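Long-range contacts in mandelate racemase/muconate lactonizing enzyme (Jannaschia sp., PDB 4J3Z), which is probably an isomerase of the enolase superfamily, related to mandelate racemase and muconate lactonizing enzyme, whose own substrate is not established: residues L7-V12 against L25-T30; G21-L26 against V46-M51. All coordinates share one frame; numbering follows the deposited sequence.

Interaction 1. Residues L7-V12 against L25-T30; sequences LDIFAV and LLVRVT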
loop_
_atom_site.group_PDB
_atom_site.type_symbol
_atom_site.label_atom_id
_atom_site.label_comp_id
_atom_site.label_asym_id
_atom_site.label_seq_id
_atom_site.Cartn_x
_atom_site.Cartn_y
_atom_site.Cartn_z
ATOM N N LEU D 7 -29.830 -14.305 39.213
ATOM C CA LEU D 7 -28.545 -13.661 39.298
ATOM C C LEU D 7 -28.388 -12.895 40.610
ATOM O O LEU D 7 -29.257 -12.129 41.010
ATOM C CB LEU D 7 -28.363 -12.716 38.110
ATOM C CG LEU D 7 -27.137 -11.799 38.090
ATOM C CD1 LEU D 7 -25.848 -12.599 38.060
ATOM C CD2 LEU D 7 -27.223 -10.857 36.899
ATOM N N ASP D 8 -27.268 -13.124 41.282
ATOM C CA ASP D 8 -26.888 -12.295 42.415
ATOM C C ASP D 8 -25.587 -11.621 42.053
ATOM O O ASP D 8 -24.682 -12.261 41.519
ATOM C CB ASP D 8 -26.748 -13.134 43.684
ATOM C CG ASP D 8 -27.997 -13.938 43.992
ATOM O OD1 ASP D 8 -29.121 -13.478 43.667
ATOM O OD2 ASP D 8 -27.853 -15.038 44.566
ATOM N N ILE D 9 -25.523 -10.319 42.300
ATOM C CA ILE D 9 -24.337 -9.518 42.000
ATOM C C ILE D 9 -23.723 -9.088 43.327
ATOM O O ILE D 9 -24.449 -8.664 44.235
ATOM C CB ILE D 9 -24.675 -8.270 41.140
ATOM C CG1 ILE D 9 -25.404 -8.672 39.846
ATOM C CG2 ILE D 9 -23.422 -7.459 40.822
ATOM C CD1 ILE D 9 -25.776 -7.504 38.953
ATOM N N PHE D 10 -22.396 -9.213 43.423
ATOM C CA PHE D 10 -21.622 -8.793 44.597
ATOM C C PHE D 10 -20.651 -7.663 44.244
ATOM O O PHE D 10 -19.815 -7.799 43.341
ATOM C CB PHE D 10 -20.818 -9.970 45.179
ATOM C CG PHE D 10 -21.665 -11.078 45.747
ATOM C CD1 PHE D 10 -22.128 -11.019 47.059
ATOM C CD2 PHE D 10 -21.986 -12.192 44.979
ATOM C CE1 PHE D 10 -22.897 -12.040 47.592
ATOM C CE2 PHE D 10 -22.766 -13.216 45.507
ATOM C CZ PHE D 10 -23.218 -13.139 46.816
ATOM N N ALA D 11 -20.767 -6.546 44.955
ATOM C CA ALA D 11 -19.802 -5.464 44.835
ATOM C C ALA D 11 -18.820 -5.602 45.990
ATOM O O ALA D 11 -19.202 -5.479 47.156
ATOM C CB ALA D 11 -20.506 -4.126 44.875
ATOM N N VAL D 12 -17.561 -5.879 45.668
ATOM C CA VAL D 12 -16.578 -6.215 46.690
ATOM C C VAL D 12 -15.455 -5.173 46.790
ATOM O O VAL D 12 -14.843 -4.821 45.795
ATOM C CB VAL D 12 -16.002 -7.638 46.473
ATOM C CG1 VAL D 12 -15.016 -7.983 47.572
ATOM C CG2 VAL D 12 -17.120 -8.679 46.455
ATOM N N LEU D 25 -16.467 -6.527 40.691
ATOM C CA LEU D 25 -17.864 -6.797 40.383
ATOM C C LEU D 25 -18.072 -8.261 40.033
ATOM O O LEU D 25 -17.791 -8.697 38.906
ATOM C CB LEU D 25 -18.337 -5.913 39.222
ATOM C CG LEU D 25 -18.859 -4.514 39.524
ATOM C CD1 LEU D 25 -18.474 -3.554 38.400
ATOM C CD2 LEU D 25 -20.364 -4.556 39.721
ATOM N N LEU D 26 -18.588 -9.017 40.997
ATOM C CA LEU D 26 -18.767 -10.459 40.817
ATOM C C LEU D 26 -20.230 -10.828 40.619
ATOM O O LEU D 26 -21.106 -10.263 41.273
ATOM C CB LEU D 26 -18.199 -11.226 42.009
ATOM C CG LEU D 26 -16.812 -10.891 42.559
ATOM C CD1 LEU D 26 -16.407 -11.956 43.568
ATOM C CD2 LEU D 26 -15.764 -10.771 41.456
ATOM N N VAL D 27 -20.474 -11.773 39.709
ATOM C CA VAL D 27 -21.809 -12.313 39.452
ATOM C C VAL D 27 -21.868 -13.816 39.781
ATOM O O VAL D 27 -20.918 -14.558 39.519
ATOM C CB VAL D 27 -22.278 -12.058 37.991
ATOM C CG1 VAL D 27 -22.113 -10.590 37.603
ATOM C CG2 VAL D 27 -21.563 -12.964 36.992
ATOM N N ARG D 28 -22.973 -14.250 40.374
ATOM C CA ARG D 28 -23.208 -15.675 40.612
ATOM C C ARG D 28 -24.570 -16.079 40.052
ATOM O O ARG D 28 -25.605 -15.737 40.621
ATOM C CB ARG D 28 -23.128 -15.997 42.106
ATOM C CG ARG D 28 -23.288 -17.471 42.441
ATOM C CD ARG D 28 -23.911 -17.613 43.816
ATOM N NE ARG D 28 -22.913 -17.932 44.824
ATOM C CZ ARG D 28 -22.898 -17.458 46.066
ATOM N NH1 ARG D 28 -23.830 -16.601 46.477
ATOM N NH2 ARG D 28 -21.928 -17.840 46.895
ATOM N N VAL D 29 -24.552 -16.784 38.919
ATOM C CA VAL D 29 -25.766 -17.247 38.241
ATOM C C VAL D 29 -26.156 -18.650 38.718
ATOM O O VAL D 29 -25.310 -19.544 38.741
ATOM C CB VAL D 29 -25.579 -17.270 36.703
ATOM C CG1 VAL D 29 -26.813 -17.837 36.004
ATOM C CG2 VAL D 29 -25.268 -15.878 36.173
ATOM N N THR D 30 -27.434 -18.830 39.075
ATOM C CA THR D 30 -28.004 -20.146 39.415
ATOM C C THR D 30 -28.932 -20.653 38.301
ATOM O O THR D 30 -29.689 -19.880 37.703
ATOM C CB THR D 30 -28.806 -20.101 40.744
ATOM O OG1 THR D 30 -27.950 -19.702 41.813
ATOM C CG2 THR D 30 -29.402 -21.472 41.099
#
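Arg28 holds CG opposite its backbone N (chi1 -177°), while Phe10 turns its ring back beside its own backbone N (chi1 -66°). A bend at chi3 of Arg28 then brings NH1 to the rim of the Phe10 ring, 3.5 Å from Phe10 CZ. NH1 lies near the ring plane, and the ring and guanidinium planes stand 89° apart. It is therefore an edge contact, not a cation-pi stack. NH2 of Arg28 forms a salt bridge to Asp371, which ties the guanidinium down beyond the strand pair. Asp8 lies nearby on the same face, but its OD2 is 4.7 Å from Arg28 NH1 and the charged atoms do not touch. Leu369 packs against both Phe10 and Arg28.

The two segments are the antiparallel strands of a beta hairpin, at one side of the three-stranded sheet in the N-terminal capping domain of the enolase superfamily. Asp8 pairs with Arg28, and Phe10 with Leu26, as hydrogen-bonded pairs. Arg28 N gives a bond of 2.9 Å to Asp8 O. In the same pair the second bond, from Asp8 N to Arg28 O, is longer, 3.2 Å, and its donor sits above the carbonyl plane. Phe10 N reaches Leu26 O at 2.7 Å, nearly straight and in the carbonyl plane.

The face that carries Leu7, Ile9, Val27 and Val29 is apolar in these two segments. Leu7 sends CD1 obliquely across to Val27 CB at 3.6 Å and to Val29 CG2 at 3.8 Å. Ile9 lies beside Val27, with the looser contact between Ile9 CG1 and Val27 CG1. Helix 48-62 covers this face: Ile55 touches both Leu7 and Ile9, and Phe59 packs on Leu7.

Interaction 2. Residues G21-L26 against V46-M51; sequences GRYWLL and VGPEAM
Tyr23 and Leu25 both direct their CB atoms toward the start of helix 48-62, where Pro48 follows the N-cap residue Gly47; the nearest CA atoms, those of Leu25 and Pro48, are 7.3 Å apart. The first turn of the helix is closed by Met51 N bonding to Gly47 O.

Pro48 lies on the Tyr23 ring in a CH-pi contact. Its CG sits over the centre of one face, 3.7 Å from the Tyr23 ring centroid and 14° off the ring normal. Its CD is shifted toward the phenol end, 3.3 Å from both Tyr23 CZ and Tyr23 OH. Tyr23 has CG between its backbone N and carbonyl carbon (chi1 57°), and this carries the ring out to the proline. Leu25 adds two looser apolar contacts. Its CD2 is 4.2 Å from Pro48 CB, and its CD1 is 4.3 Å from Met51 CB. Tyr23, Leu25, Pro48 and Met51 are all buried here.

Tyr379 meets the Tyr23 ring edge-to-face and also touches Pro48. Gly47 N is hydrogen-bonded to Asp57 of the second subunit, so the helix start also lies at a subunit interface. The contact joins the residue just before strand 24-31, and Leu25 within it, to the first turn of helix 48-62, with Met51 also packing on Val41 of strand 36-41 and on Thr90 and Ala94 of helix 89-109.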
loop_
_atom_site.group_PDB
_atom_site.type_symbol
_atom_site.label_atom_id
_atom_site.label_comp_id
_atom_site.label_asym_id
_atom_site.label_seq_id
_atom_site.Cartn_x
_atom_site.Cartn_y
_atom_site.Cartn_z
ATOM N N GLY D 21 -7.941 -3.093 42.674
ATOM C CA GLY D 21 -8.824 -1.974 42.367
ATOM C C GLY D 21 -9.622 -1.502 43.564
ATOM O O GLY D 21 -9.557 -2.109 44.638
ATOM N N ARG D 22 -10.360 -0.406 43.382
ATOM C CA ARG D 22 -11.309 0.094 44.380
ATOM C C ARG D 22 -12.410 -0.918 44.706
ATOM O O ARG D 22 -12.774 -1.091 45.878
ATOM C CB ARG D 22 -11.957 1.396 43.907
ATOM C CG ARG D 22 -11.259 2.674 44.354
ATOM C CD ARG D 22 -12.282 3.792 44.496
ATOM N NE ARG D 22 -11.679 5.097 44.758
ATOM C CZ ARG D 22 -11.384 5.999 43.825
ATOM N NH1 ARG D 22 -11.632 5.754 42.548
ATOM N NH2 ARG D 22 -10.842 7.161 44.173
ATOM N N TYR D 23 -12.947 -1.568 43.671
ATOM C CA TYR D 23 -13.993 -2.580 43.833
ATOM C C TYR D 23 -13.944 -3.638 42.738
ATOM O O TYR D 23 -13.525 -3.350 41.610
ATOM C CB TYR D 23 -15.381 -1.937 43.859
ATOM C CG TYR D 23 -15.720 -1.111 42.634
ATOM C CD1 TYR D 23 -16.098 -1.721 41.435
ATOM C CD2 TYR D 23 -15.673 0.280 42.679
ATOM C CE1 TYR D 23 -16.411 -0.973 40.317
ATOM C CE2 TYR D 23 -15.993 1.037 41.568
ATOM C CZ TYR D 23 -16.357 0.405 40.389
ATOM O OH TYR D 23 -16.672 1.152 39.279
ATOM N N TRP D 24 -14.364 -4.857 43.076
ATOM C CA TRP D 24 -14.575 -5.902 42.075
ATOM C C TRP D 24 -16.062 -6.158 41.908
ATOM O O TRP D 24 -16.821 -6.024 42.866
ATOM C CB TRP D 24 -13.879 -7.201 42.467
ATOM C CG TRP D 24 -12.402 -7.084 42.699
ATOM C CD1 TRP D 24 -11.527 -6.245 42.060
ATOM C CD2 TRP D 24 -11.622 -7.848 43.622
ATOM N NE1 TRP D 24 -10.251 -6.442 42.536
ATOM C CE2 TRP D 24 -10.282 -7.425 43.490
ATOM C CE3 TRP D 24 -11.926 -8.845 44.557
ATOM C CZ2 TRP D 24 -9.249 -7.962 44.257
ATOM C CZ3 TRP D 24 -10.890 -9.388 45.315
ATOM C CH2 TRP D 24 -9.571 -8.933 45.165
ATOM N N LEU D 25 -16.467 -6.527 40.691
ATOM C CA LEU D 25 -17.864 -6.797 40.383
ATOM C C LEU D 25 -18.072 -8.261 40.033
ATOM O O LEU D 25 -17.791 -8.697 38.906
ATOM C CB LEU D 25 -18.337 -5.913 39.222
ATOM C CG LEU D 25 -18.859 -4.514 39.524
ATOM C CD1 LEU D 25 -18.474 -3.554 38.400
ATOM C CD2 LEU D 25 -20.364 -4.556 39.721
ATOM N N LEU D 26 -18.588 -9.017 40.997
ATOM C CA LEU D 26 -18.767 -10.459 40.817
ATOM C C LEU D 26 -20.230 -10.828 40.619
ATOM O O LEU D 26 -21.106 -10.263 41.273
ATOM C CB LEU D 26 -18.199 -11.226 42.009
ATOM C CG LEU D 26 -16.812 -10.891 42.559
ATOM C CD1 LEU D 26 -16.407 -11.956 43.568
ATOM C CD2 LEU D 26 -15.764 -10.771 41.456
ATOM N N VAL D 46 -19.208 3.652 34.040
ATOM C CA VAL D 46 -20.098 4.121 35.108
ATOM C C VAL D 46 -19.872 3.299 36.380
ATOM O O VAL D 46 -19.306 2.199 36.323
ATOM C CB VAL D 46 -21.604 4.092 34.713
ATOM C CG1 VAL D 46 -21.890 5.104 33.614
ATOM C CG2 VAL D 46 -22.056 2.693 34.313
ATOM N N GLY D 47 -20.320 3.844 37.516
ATOM C CA GLY D 47 -20.130 3.225 38.821
ATOM C C GLY D 47 -20.859 1.910 39.002
ATOM O O GLY D 47 -21.766 1.597 38.230
ATOM N N PRO D 48 -20.474 1.137 40.034
ATOM C CA PRO D 48 -21.032 -0.187 40.297
ATOM C C PRO D 48 -22.527 -0.183 40.638
ATOM O O PRO D 48 -23.176 -1.216 40.509
ATOM C CB PRO D 48 -20.200 -0.706 41.475
ATOM C CG PRO D 48 -19.594 0.497 42.105
ATOM C CD PRO D 48 -19.448 1.523 41.025
ATOM N N GLU D 49 -23.067 0.965 41.047
ATOM C CA GLU D 49 -24.505 1.088 41.297
ATOM C C GLU D 49 -25.246 1.031 39.967
ATOM O O GLU D 49 -26.232 0.295 39.825
ATOM C CB GLU D 49 -24.830 2.401 42.030
ATOM C CG GLU D 49 -26.259 2.499 42.540
ATOM C CD GLU D 49 -26.830 3.911 42.532
ATOM O OE1 GLU D 49 -26.236 4.806 41.902
ATOM O OE2 GLU D 49 -27.895 4.130 43.154
ATOM N N ALA D 50 -24.758 1.807 39.000
ATOM C CA ALA D 50 -25.348 1.854 37.674
ATOM C C ALA D 50 -25.015 0.578 36.907
ATOM O O ALA D 50 -25.822 0.113 36.099
ATOM C CB ALA D 50 -24.877 3.088 36.914
ATOM N N MET D 51 -23.835 0.010 37.164
ATOM C CA MET D 51 -23.485 -1.269 36.546
ATOM C C MET D 51 -24.445 -2.382 36.953
ATOM O O MET D 51 -24.803 -3.208 36.103
ATOM C CB MET D 51 -22.026 -1.682 36.799
ATOM C CG MET D 51 -20.996 -1.086 35.842
ATOM S SD MET D 51 -21.302 -1.263 34.066
ATOM C CE MET D 51 -21.398 -3.043 33.851
#

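How the interactions relate
The centres of interactions 1 and 2 are 11 Å apart, on the same side of the chain's centre. Both use strand 24-31 and share Leu25 and Leu26. Segment 7-12 comes first in the chain, then the shared strand, then strand 36-41, and then segment 46-51. Interaction 1 pairs strands 4-12 and 24-31 within the three-stranded sheet. Interaction 2 joins the entry to the middle strand to helix 48-62. The two meet where Val12 O probably accepts a hydrogen bond from Trp24 N. Together they connect the sheet and first long helix of the N-terminal domain, which in enolase superfamily members caps the C-terminal barrel.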